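Local coordinates for protein C2 toxin component I (Clostridium botulinum, PDB 2J3X) that acts as the enzymatic component of the binary C2 toxin, an ADP-ribosyltransferase that modifies actin with NAD as the ADP-ribose donor, at residues I8-K13 with L149-N154; E87-N92 with L186-F191; F401-I406 with T417-D422. The protein carries 2 engineered substitutions. All blocks are in the same frame, centred on the assembly; numbering follows the deposited sequence.

Contact 1 of 3, residues I8-K13 with L149-N154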
loop_
_atom_site.group_PDB
_atom_site.type_symbol
_atom_site.label_atom_id
_atom_site.label_comp_id
_atom_site.label_asym_id
_atom_site.label_seq_id
_atom_site.Cartn_x
_atom_site.Cartn_y
_atom_site.Cartn_z
ATOM N N ILE A 8 26.957 -0.971 6.462
ATOM C CA ILE A 8 26.606 -1.581 7.733
ATOM C C ILE A 8 26.177 -3.003 7.378
ATOM O O ILE A 8 25.262 -3.205 6.537
ATOM C CB ILE A 8 25.486 -0.792 8.404
ATOM C CG1 ILE A 8 25.985 0.629 8.734
ATOM C CG2 ILE A 8 24.899 -1.565 9.652
ATOM C CD1 ILE A 8 24.850 1.658 8.892
ATOM N N ASP A 9 26.869 -4.012 7.915
ATOM C CA ASP A 9 26.451 -5.390 7.576
ATOM C C ASP A 9 26.931 -6.289 8.697
ATOM O O ASP A 9 28.126 -6.616 8.760
ATOM C CB ASP A 9 27.014 -5.817 6.217
ATOM C CG ASP A 9 26.552 -7.197 5.785
ATOM O OD1 ASP A 9 25.994 -7.954 6.606
ATOM O OD2 ASP A 9 26.766 -7.558 4.601
ATOM N N PHE A 10 26.006 -6.646 9.577
ATOM C CA PHE A 10 26.289 -7.509 10.727
ATOM C C PHE A 10 25.935 -8.958 10.457
ATOM O O PHE A 10 26.017 -9.786 11.358
ATOM C CB PHE A 10 25.601 -6.968 11.986
ATOM C CG PHE A 10 26.292 -5.777 12.539
ATOM C CD1 PHE A 10 27.508 -5.937 13.224
ATOM C CD2 PHE A 10 25.785 -4.473 12.346
ATOM C CE1 PHE A 10 28.225 -4.823 13.702
ATOM C CE2 PHE A 10 26.533 -3.347 12.846
ATOM C CZ PHE A 10 27.714 -3.555 13.517
ATOM N N ILE A 11 25.614 -9.299 9.204
ATOM C CA ILE A 11 25.255 -10.690 8.953
ATOM C C ILE A 11 26.494 -11.562 9.082
ATOM O O ILE A 11 27.534 -11.239 8.493
ATOM C CB ILE A 11 24.608 -10.893 7.564
ATOM C CG1 ILE A 11 23.278 -10.093 7.539
ATOM C CG2 ILE A 11 24.398 -12.407 7.270
ATOM C CD1 ILE A 11 22.719 -9.914 6.076
ATOM N N ASN A 12 26.378 -12.605 9.908
ATOM C CA ASN A 12 27.496 -13.521 10.143
ATOM C C ASN A 12 28.607 -12.941 11.019
ATOM O O ASN A 12 29.656 -13.528 11.102
ATOM C CB ASN A 12 28.074 -14.126 8.822
ATOM C CG ASN A 12 28.712 -15.508 9.049
ATOM O OD1 ASN A 12 28.160 -16.325 9.812
ATOM N ND2 ASN A 12 29.866 -15.785 8.433
ATOM N N LYS A 13 28.342 -11.821 11.699
ATOM C CA LYS A 13 29.266 -11.272 12.704
ATOM C C LYS A 13 28.753 -11.595 14.100
ATOM O O LYS A 13 27.557 -11.855 14.277
ATOM C CB LYS A 13 29.406 -9.755 12.556
ATOM C CG LYS A 13 30.042 -9.352 11.208
ATOM C CD LYS A 13 30.258 -7.840 11.237
ATOM C CE LYS A 13 30.999 -7.246 10.022
ATOM N NZ LYS A 13 30.809 -5.696 9.848
ATOM N N LEU A 149 14.569 -3.180 9.670
ATOM C CA LEU A 149 15.621 -3.900 8.950
ATOM C C LEU A 149 16.449 -4.665 9.979
ATOM O O LEU A 149 17.241 -4.027 10.712
ATOM C CB LEU A 149 16.517 -2.921 8.201
ATOM C CG LEU A 149 17.580 -3.619 7.335
ATOM C CD1 LEU A 149 17.107 -4.060 5.917
ATOM C CD2 LEU A 149 18.836 -2.694 7.168
ATOM N N GLY A 150 16.230 -5.975 10.095
ATOM C CA GLY A 150 16.979 -6.811 11.075
ATOM C C GLY A 150 18.422 -6.941 10.601
ATOM O O GLY A 150 18.668 -7.138 9.424
ATOM N N LEU A 151 19.378 -6.790 11.524
ATOM C CA LEU A 151 20.763 -6.663 11.096
ATOM C C LEU A 151 21.539 -7.956 11.083
ATOM O O LEU A 151 22.627 -8.003 10.499
ATOM C CB LEU A 151 21.530 -5.637 11.960
ATOM C CG LEU A 151 20.943 -4.231 11.773
ATOM C CD1 LEU A 151 21.703 -3.240 12.661
ATOM C CD2 LEU A 151 20.958 -3.789 10.325
ATOM N N ASN A 152 21.001 -9.011 11.691
ATOM C CA ASN A 152 21.696 -10.293 11.604
ATOM C C ASN A 152 20.719 -11.463 11.651
ATOM O O ASN A 152 19.483 -11.236 11.715
ATOM C CB ASN A 152 22.809 -10.436 12.678
ATOM C CG ASN A 152 22.267 -10.444 14.102
ATOM O OD1 ASN A 152 21.145 -10.893 14.345
ATOM N ND2 ASN A 152 23.056 -9.925 15.060
ATOM N N ASP A 153 21.245 -12.695 11.619
ATOM C CA ASP A 153 20.293 -13.831 11.439
ATOM C C ASP A 153 19.434 -14.082 12.678
ATOM O O ASP A 153 18.484 -14.880 12.607
ATOM C CB ASP A 153 20.983 -15.127 11.005
ATOM C CG ASP A 153 21.510 -15.075 9.606
ATOM O OD1 ASP A 153 21.459 -14.026 8.923
ATOM O OD2 ASP A 153 22.012 -16.143 9.181
ATOM N N ASN A 154 19.747 -13.438 13.812
ATOM C CA ASN A 154 18.865 -13.525 14.977
ATOM C C ASN A 154 17.493 -12.938 14.687
ATOM O O ASN A 154 16.516 -13.236 15.398
ATOM C CB ASN A 154 19.484 -12.852 16.214
ATOM C CG ASN A 154 20.590 -13.677 16.816
ATOM O OD1 ASN A 154 20.798 -14.830 16.427
ATOM N ND2 ASN A 154 21.334 -13.096 17.733
HETATM O O HOH W 1 23.470 -5.871 8.943
HETATM O O HOH W 2 25.901 -9.519 14.199
HETATM O O HOH W 3 24.049 -13.462 11.248
HETATM O O HOH W 4 24.795 -15.917 10.365
#
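F10 and L151 meet through a water: it accepts from F10 N at 2.7 Å and donates to L151 O at 2.8 Å. No direct hydrogen bond crosses between the segments, so water does much of the polar work. A second one takes the backbone N-H groups of both N12 and D153, giving two loop amides a common acceptor. Around these bridges the fit is close. F10 CB rests 3.5 Å from L151 O, and the ring meets L151 obliquely, its CD2 4.3 Å from CD1 of the leucine. N152 CB comes up against F10 O at 3.5 Å. With chi1 at 64°, the N152 amide is set between its own backbone N and carbonyl carbon; OD1 then turns back to accept from N154 N in an Asx turn, while ND2 reaches E15. The partner loop has an Asx turn of its own, D9 OD1 accepting from I11 N at 3.0 Å, which overlaps a type II turn from F10 to K13. The I11 and D153 side chains cross at about a right angle, I11 CG2 coming 3.7 Å from D153 OD1, an oxygen that also binds the Y101 hydroxyl. The contact thus lays the N-terminal loop on the end of strand 147-150, with strand 98-102 beside I8 and I11, and W21 of helix 15-30 packing on both F10 and L151.

Contact 2 of 3, residues E87-N92 with L186-F191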
loop_
_atom_site.group_PDB
_atom_site.type_symbol
_atom_site.label_atom_id
_atom_site.label_comp_id
_atom_site.label_asym_id
_atom_site.label_seq_id
_atom_site.Cartn_x
_atom_site.Cartn_y
_atom_site.Cartn_z
ATOM N N GLU A 87 9.007 12.091 13.358
ATOM C CA GLU A 87 9.874 13.249 13.601
ATOM C C GLU A 87 11.264 12.828 14.085
ATOM O O GLU A 87 12.274 13.402 13.619
ATOM C CB GLU A 87 9.207 14.178 14.607
ATOM C CG GLU A 87 9.929 15.460 14.902
ATOM C CD GLU A 87 9.212 16.326 15.967
ATOM O OE1 GLU A 87 8.074 16.012 16.367
ATOM O OE2 GLU A 87 9.795 17.334 16.412
ATOM N N ALA A 88 11.332 11.823 14.947
ATOM C CA ALA A 88 12.637 11.302 15.421
ATOM C C ALA A 88 13.436 10.722 14.243
ATOM O O ALA A 88 14.654 10.943 14.093
ATOM C CB ALA A 88 12.405 10.234 16.502
ATOM N N LEU A 89 12.745 10.048 13.336
ATOM C CA LEU A 89 13.452 9.452 12.181
ATOM C C LEU A 89 14.056 10.520 11.241
ATOM O O LEU A 89 15.103 10.307 10.656
ATOM C CB LEU A 89 12.513 8.501 11.408
ATOM C CG LEU A 89 12.109 7.242 12.179
ATOM C CD1 LEU A 89 11.006 6.506 11.364
ATOM C CD2 LEU A 89 13.311 6.306 12.286
ATOM N N LEU A 90 13.353 11.654 11.081
ATOM C CA LEU A 90 13.788 12.731 10.166
ATOM C C LEU A 90 15.117 13.320 10.610
ATOM O O LEU A 90 15.834 13.916 9.805
ATOM C CB LEU A 90 12.726 13.851 10.127
ATOM C CG LEU A 90 11.829 13.915 8.903
ATOM C CD1 LEU A 90 11.772 12.603 8.147
ATOM C CD2 LEU A 90 10.444 14.476 9.237
ATOM N N LYS A 91 15.430 13.145 11.889
ATOM C CA LYS A 91 16.592 13.788 12.510
ATOM C C LYS A 91 17.879 12.992 12.300
ATOM O O LYS A 91 18.966 13.443 12.654
ATOM C CB LYS A 91 16.321 13.982 14.000
ATOM C CG LYS A 91 15.325 15.139 14.286
ATOM C CD LYS A 91 14.925 15.221 15.755
ATOM C CE LYS A 91 14.124 16.523 16.066
ATOM N NZ LYS A 91 13.888 16.624 17.571
ATOM N N ASN A 92 17.778 11.816 11.694
ATOM C CA ASN A 92 18.886 10.884 11.712
ATOM C C ASN A 92 19.043 10.201 10.377
ATOM O O ASN A 92 18.146 9.495 9.950
ATOM C CB ASN A 92 18.590 9.865 12.813
ATOM C CG ASN A 92 19.829 9.227 13.382
ATOM O OD1 ASN A 92 20.766 9.931 13.768
ATOM N ND2 ASN A 92 19.808 7.914 13.538
ATOM N N LEU A 186 15.000 1.171 12.082
ATOM C CA LEU A 186 13.607 1.508 11.865
ATOM C C LEU A 186 13.635 2.536 10.749
ATOM O O LEU A 186 14.382 3.524 10.837
ATOM C CB LEU A 186 13.028 2.130 13.158
ATOM C CG LEU A 186 11.506 2.348 13.024
ATOM C CD1 LEU A 186 10.774 1.026 12.882
ATOM C CD2 LEU A 186 11.019 3.115 14.239
ATOM N N LEU A 187 12.831 2.341 9.705
ATOM C CA LEU A 187 12.808 3.305 8.596
ATOM C C LEU A 187 11.374 3.849 8.435
ATOM O O LEU A 187 10.443 3.294 9.025
ATOM C CB LEU A 187 13.284 2.677 7.271
ATOM C CG LEU A 187 14.519 1.787 7.342
ATOM C CD1 LEU A 187 14.702 1.176 5.943
ATOM C CD2 LEU A 187 15.740 2.604 7.714
ATOM N N ASN A 188 11.236 4.934 7.670
ATOM C CA ASN A 188 9.974 5.641 7.486
ATOM C C ASN A 188 8.877 4.709 6.973
ATOM O O ASN A 188 9.127 3.649 6.340
ATOM C CB ASN A 188 10.189 6.739 6.431
ATOM C CG ASN A 188 10.946 7.925 6.985
ATOM O OD1 ASN A 188 10.943 8.134 8.194
ATOM N ND2 ASN A 188 11.478 8.759 6.110
ATOM N N GLN A 189 7.640 5.150 7.179
ATOM C CA GLN A 189 6.495 4.478 6.623
ATOM C C GLN A 189 6.525 4.577 5.089
ATOM O O GLN A 189 7.075 5.537 4.503
ATOM C CB GLN A 189 5.242 5.262 7.038
ATOM C CG GLN A 189 4.937 5.236 8.539
ATOM C CD GLN A 189 3.501 5.682 8.795
ATOM O OE1 GLN A 189 3.292 6.625 9.535
ATOM N NE2 GLN A 189 2.498 4.992 8.176
ATOM N N GLY A 190 5.888 3.598 4.436
ATOM C CA GLY A 190 5.548 3.748 3.031
ATOM C C GLY A 190 6.597 3.337 1.999
ATOM O O GLY A 190 6.490 3.703 0.826
ATOM N N PHE A 191 7.608 2.581 2.422
ATOM C CA PHE A 191 8.512 2.008 1.438
ATOM C C PHE A 191 7.890 0.768 0.873
ATOM O O PHE A 191 7.112 0.090 1.570
ATOM C CB PHE A 191 9.852 1.595 2.078
ATOM C CG PHE A 191 10.778 2.757 2.333
ATOM C CD1 PHE A 191 11.318 3.451 1.266
ATOM C CD2 PHE A 191 11.099 3.141 3.639
ATOM C CE1 PHE A 191 12.159 4.553 1.473
ATOM C CE2 PHE A 191 11.948 4.257 3.876
ATOM C CZ PHE A 191 12.477 4.932 2.772
#
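Where the C-terminal part of helix 77-90 passes the C-terminal part of strand 183-187, the CA atoms of L89 and N188 are 7.0 Å apart, the nearest approach of the two backbones. This is helix-on-sheet packing in the N-terminal ADP-ribosyltransferase-like half of the toxin, the strand belonging to its eight-stranded mixed sheet. The helical segment winds tightly here: K91 N and N92 N each bond back three residues, to A88 O and L89 O, both at 3.2 Å. No hydrogen bond spans the contact, which rests mainly on L89.

L89 points at the strand and spreads its two methyls along it. CD2 presses on the backbone, 3.3 Å from L186 O, and also lies against L186 CB. The other branch, CD1, lies near L187 C and N188 OD1. The leucine and the asparagine slide past one another in opposite directions, which brings the amide oxygen along the flank of L89 instead of end-on. N188 is held there by its other amide atom, ND2, which bonds to D173. L90, exposed at the margin, has a chi1 of -104°, well away from a staggered value, and reaches N188 ND2 loosely with CD1. W29 of helix 15-30 also packs on L89. N188 OD1 itself touches L89 at two carbons, CB and CD1, both at 3.6 Å.

Contact 3 of 3, residues F401-I406 with T417-D422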
loop_
_atom_site.group_PDB
_atom_site.type_symbol
_atom_site.label_atom_id
_atom_site.label_comp_id
_atom_site.label_asym_id
_atom_site.label_seq_id
_atom_site.Cartn_x
_atom_site.Cartn_y
_atom_site.Cartn_z
ATOM N N PHE A 401 -3.347 -8.249 -6.562
ATOM C CA PHE A 401 -2.163 -9.025 -6.201
ATOM C C PHE A 401 -1.873 -9.060 -4.716
ATOM O O PHE A 401 -0.997 -9.831 -4.282
ATOM C CB PHE A 401 -0.957 -8.569 -7.083
ATOM C CG PHE A 401 -0.461 -7.190 -6.754
ATOM C CD1 PHE A 401 0.459 -6.993 -5.644
ATOM C CD2 PHE A 401 -0.903 -6.079 -7.494
ATOM C CE1 PHE A 401 0.909 -5.672 -5.316
ATOM C CE2 PHE A 401 -0.447 -4.746 -7.152
ATOM C CZ PHE A 401 0.420 -4.560 -6.068
ATOM N N ARG A 402 -2.582 -8.279 -3.890
ATOM C CA ARG A 402 -2.436 -8.437 -2.441
ATOM C C ARG A 402 -3.601 -7.712 -1.790
ATOM O O ARG A 402 -4.117 -6.732 -2.337
ATOM C CB ARG A 402 -1.120 -7.775 -1.979
ATOM C CG ARG A 402 -0.824 -7.976 -0.486
ATOM C CD ARG A 402 0.571 -7.350 -0.131
ATOM N NE ARG A 402 0.510 -5.877 -0.234
ATOM C CZ ARG A 402 1.302 -5.017 0.432
ATOM N NH1 ARG A 402 2.296 -5.469 1.216
ATOM N NH2 ARG A 402 1.066 -3.699 0.332
ATOM N N ILE A 403 -4.005 -8.213 -0.635
ATOM C CA ILE A 403 -5.111 -7.652 0.113
ATOM C C ILE A 403 -4.662 -7.631 1.532
ATOM O O ILE A 403 -4.310 -8.670 2.132
ATOM C CB ILE A 403 -6.414 -8.528 -0.012
ATOM C CG1 ILE A 403 -6.857 -8.576 -1.457
ATOM C CG2 ILE A 403 -7.559 -7.884 0.836
ATOM C CD1 ILE A 403 -7.810 -9.782 -1.745
ATOM N N THR A 404 -4.673 -6.426 2.096
ATOM C CA THR A 404 -4.180 -6.181 3.442
ATOM C C THR A 404 -5.295 -5.724 4.399
ATOM O O THR A 404 -5.900 -4.687 4.157
ATOM C CB THR A 404 -3.134 -5.040 3.382
ATOM O OG1 THR A 404 -2.038 -5.484 2.531
ATOM C CG2 THR A 404 -2.583 -4.833 4.774
ATOM N N PRO A 405 -5.536 -6.459 5.489
ATOM C CA PRO A 405 -6.605 -5.972 6.439
ATOM C C PRO A 405 -6.113 -4.763 7.243
ATOM O O PRO A 405 -4.918 -4.701 7.606
ATOM C CB PRO A 405 -6.769 -7.150 7.436
ATOM C CG PRO A 405 -5.941 -8.255 6.898
ATOM C CD PRO A 405 -4.894 -7.687 5.954
ATOM N N ILE A 406 -7.024 -3.850 7.575
ATOM C CA ILE A 406 -6.688 -2.713 8.401
ATOM C C ILE A 406 -7.858 -2.418 9.296
ATOM O O ILE A 406 -8.949 -2.990 9.112
ATOM C CB ILE A 406 -6.414 -1.452 7.546
ATOM C CG1 ILE A 406 -7.684 -1.020 6.754
ATOM C CG2 ILE A 406 -5.217 -1.675 6.578
ATOM C CD1 ILE A 406 -7.625 0.436 6.257
ATOM N N THR A 417 -13.218 -2.659 10.420
ATOM C CA THR A 417 -12.255 -3.497 9.688
ATOM C C THR A 417 -12.534 -3.301 8.203
ATOM O O THR A 417 -13.665 -3.451 7.672
ATOM C CB THR A 417 -12.349 -4.980 10.079
ATOM O OG1 THR A 417 -12.097 -5.110 11.483
ATOM C CG2 THR A 417 -11.320 -5.791 9.344
ATOM N N GLN A 418 -11.452 -2.979 7.515
ATOM C CA GLN A 418 -11.513 -2.756 6.073
ATOM C C GLN A 418 -10.330 -3.436 5.412
ATOM O O GLN A 418 -9.454 -3.953 6.091
ATOM C CB GLN A 418 -11.474 -1.261 5.734
ATOM C CG GLN A 418 -12.504 -0.443 6.582
ATOM C CD GLN A 418 -12.784 0.937 6.024
ATOM O OE1 GLN A 418 -11.912 1.579 5.434
ATOM N NE2 GLN A 418 -13.991 1.449 6.275
ATOM N N VAL A 419 -10.334 -3.467 4.081
ATOM C CA VAL A 419 -9.228 -4.175 3.387
ATOM C C VAL A 419 -8.695 -3.265 2.312
ATOM O O VAL A 419 -9.483 -2.692 1.498
ATOM C CB VAL A 419 -9.696 -5.540 2.781
ATOM C CG1 VAL A 419 -9.926 -6.637 3.914
ATOM C CG2 VAL A 419 -10.932 -5.350 1.800
ATOM N N VAL A 420 -7.343 -3.208 2.224
ATOM C CA VAL A 420 -6.697 -2.465 1.141
ATOM C C VAL A 420 -6.302 -3.449 0.047
ATOM O O VAL A 420 -5.497 -4.358 0.296
ATOM C CB VAL A 420 -5.435 -1.749 1.739
ATOM C CG1 VAL A 420 -4.640 -1.010 0.630
ATOM C CG2 VAL A 420 -5.918 -0.760 2.864
ATOM N N ILE A 421 -6.903 -3.259 -1.122
ATOM C CA ILE A 421 -6.824 -4.227 -2.197
ATOM C C ILE A 421 -5.844 -3.660 -3.245
ATOM O O ILE A 421 -6.199 -2.793 -4.066
ATOM C CB ILE A 421 -8.234 -4.460 -2.810
ATOM C CG1 ILE A 421 -9.196 -4.995 -1.704
ATOM C CG2 ILE A 421 -8.123 -5.487 -3.984
ATOM C CD1 ILE A 421 -10.665 -5.038 -2.211
ATOM N N ASP A 422 -4.610 -4.169 -3.247
ATOM C CA ASP A 422 -3.619 -3.724 -4.225
ATOM C C ASP A 422 -3.925 -4.396 -5.552
ATOM O O ASP A 422 -4.015 -5.628 -5.639
ATOM C CB ASP A 422 -2.202 -4.201 -3.784
ATOM C CG ASP A 422 -1.610 -3.332 -2.687
ATOM O OD1 ASP A 422 -1.855 -2.110 -2.720
ATOM O OD2 ASP A 422 -0.845 -3.846 -1.854
HETATM O O HOH W 5 -2.670 -4.614 0.084
#
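D422 is met by both F401 and R402, and this end of the contact is the tight one. R402 holds the carboxylate side-on: NE and NH2 both donate to the single oxygen OD2, each at 2.9 Å, in a salt bridge whose two planes are only 16° apart. A bend at chi3 (69°) brings the guanidinium edge round to that oxygen; NH2 also bonds T142 O, and NH1 bonds E108 O. The second oxygen, OD1, pairs with R366, so the aspartate is shared by two arginines, which would be expected to favour its charged form. F401 adds its ring; its chi1 of 70° folds the ring back so that one face covers D422 CB, a CH-pi contact with CB 3.8 Å from the ring centroid.

The backbone explains the crowding. F401 and R402 both face D422 in a classic beta bulge: D422 O takes F401 N at 2.9 Å and, weakly, R402 N. Beyond it the strands run as a regular antiparallel hairpin, 397-411 with 414-426, inside the five-stranded mixed sheet of the C-terminal ADP-ribosyltransferase half. T404 pairs with V420 and I406 with Q418 through two backbone bonds each, V420 N to T404 O being 2.8 Å. On the face bearing I403, V419 and I421, I403 CG2 packs 3.7 Å from V419 CB, under I333 and W336 of helix 326-336.

Packing is looser at the P405 ring. It is exposed and stands back from the opposite strand, with L329 of helix 326-336 beside it and a glycerol, probably from the crystallisation liquor, about 4 Å away. On the other face, the T404 hydroxyl is joined by a water to V420 O and, weakly, D422 OD2.

Contacts 1 and 2 both reach the same N-terminal sheet, through its neighbouring strands 147-150 and 183-187. Their centres are about 20 Å apart, their nearest atoms about 5 Å, and their segments alternate along the chain. Contact 3 follows in the second transferase-like half, about 24 Å from contact 2 between centres and about 31 Å from contact 1. The halves nevertheless meet near it: R402 bonds to the backbone of E108 and T142 and packs on F144, whose carbonyl is also held by Q189 of segment 186-191. In VIP2-like toxins the C-terminal copy is the catalytic one, so contact 3 probably belongs to the framework of the NAD-binding domain, with contacts 1 and 2 in the other copy.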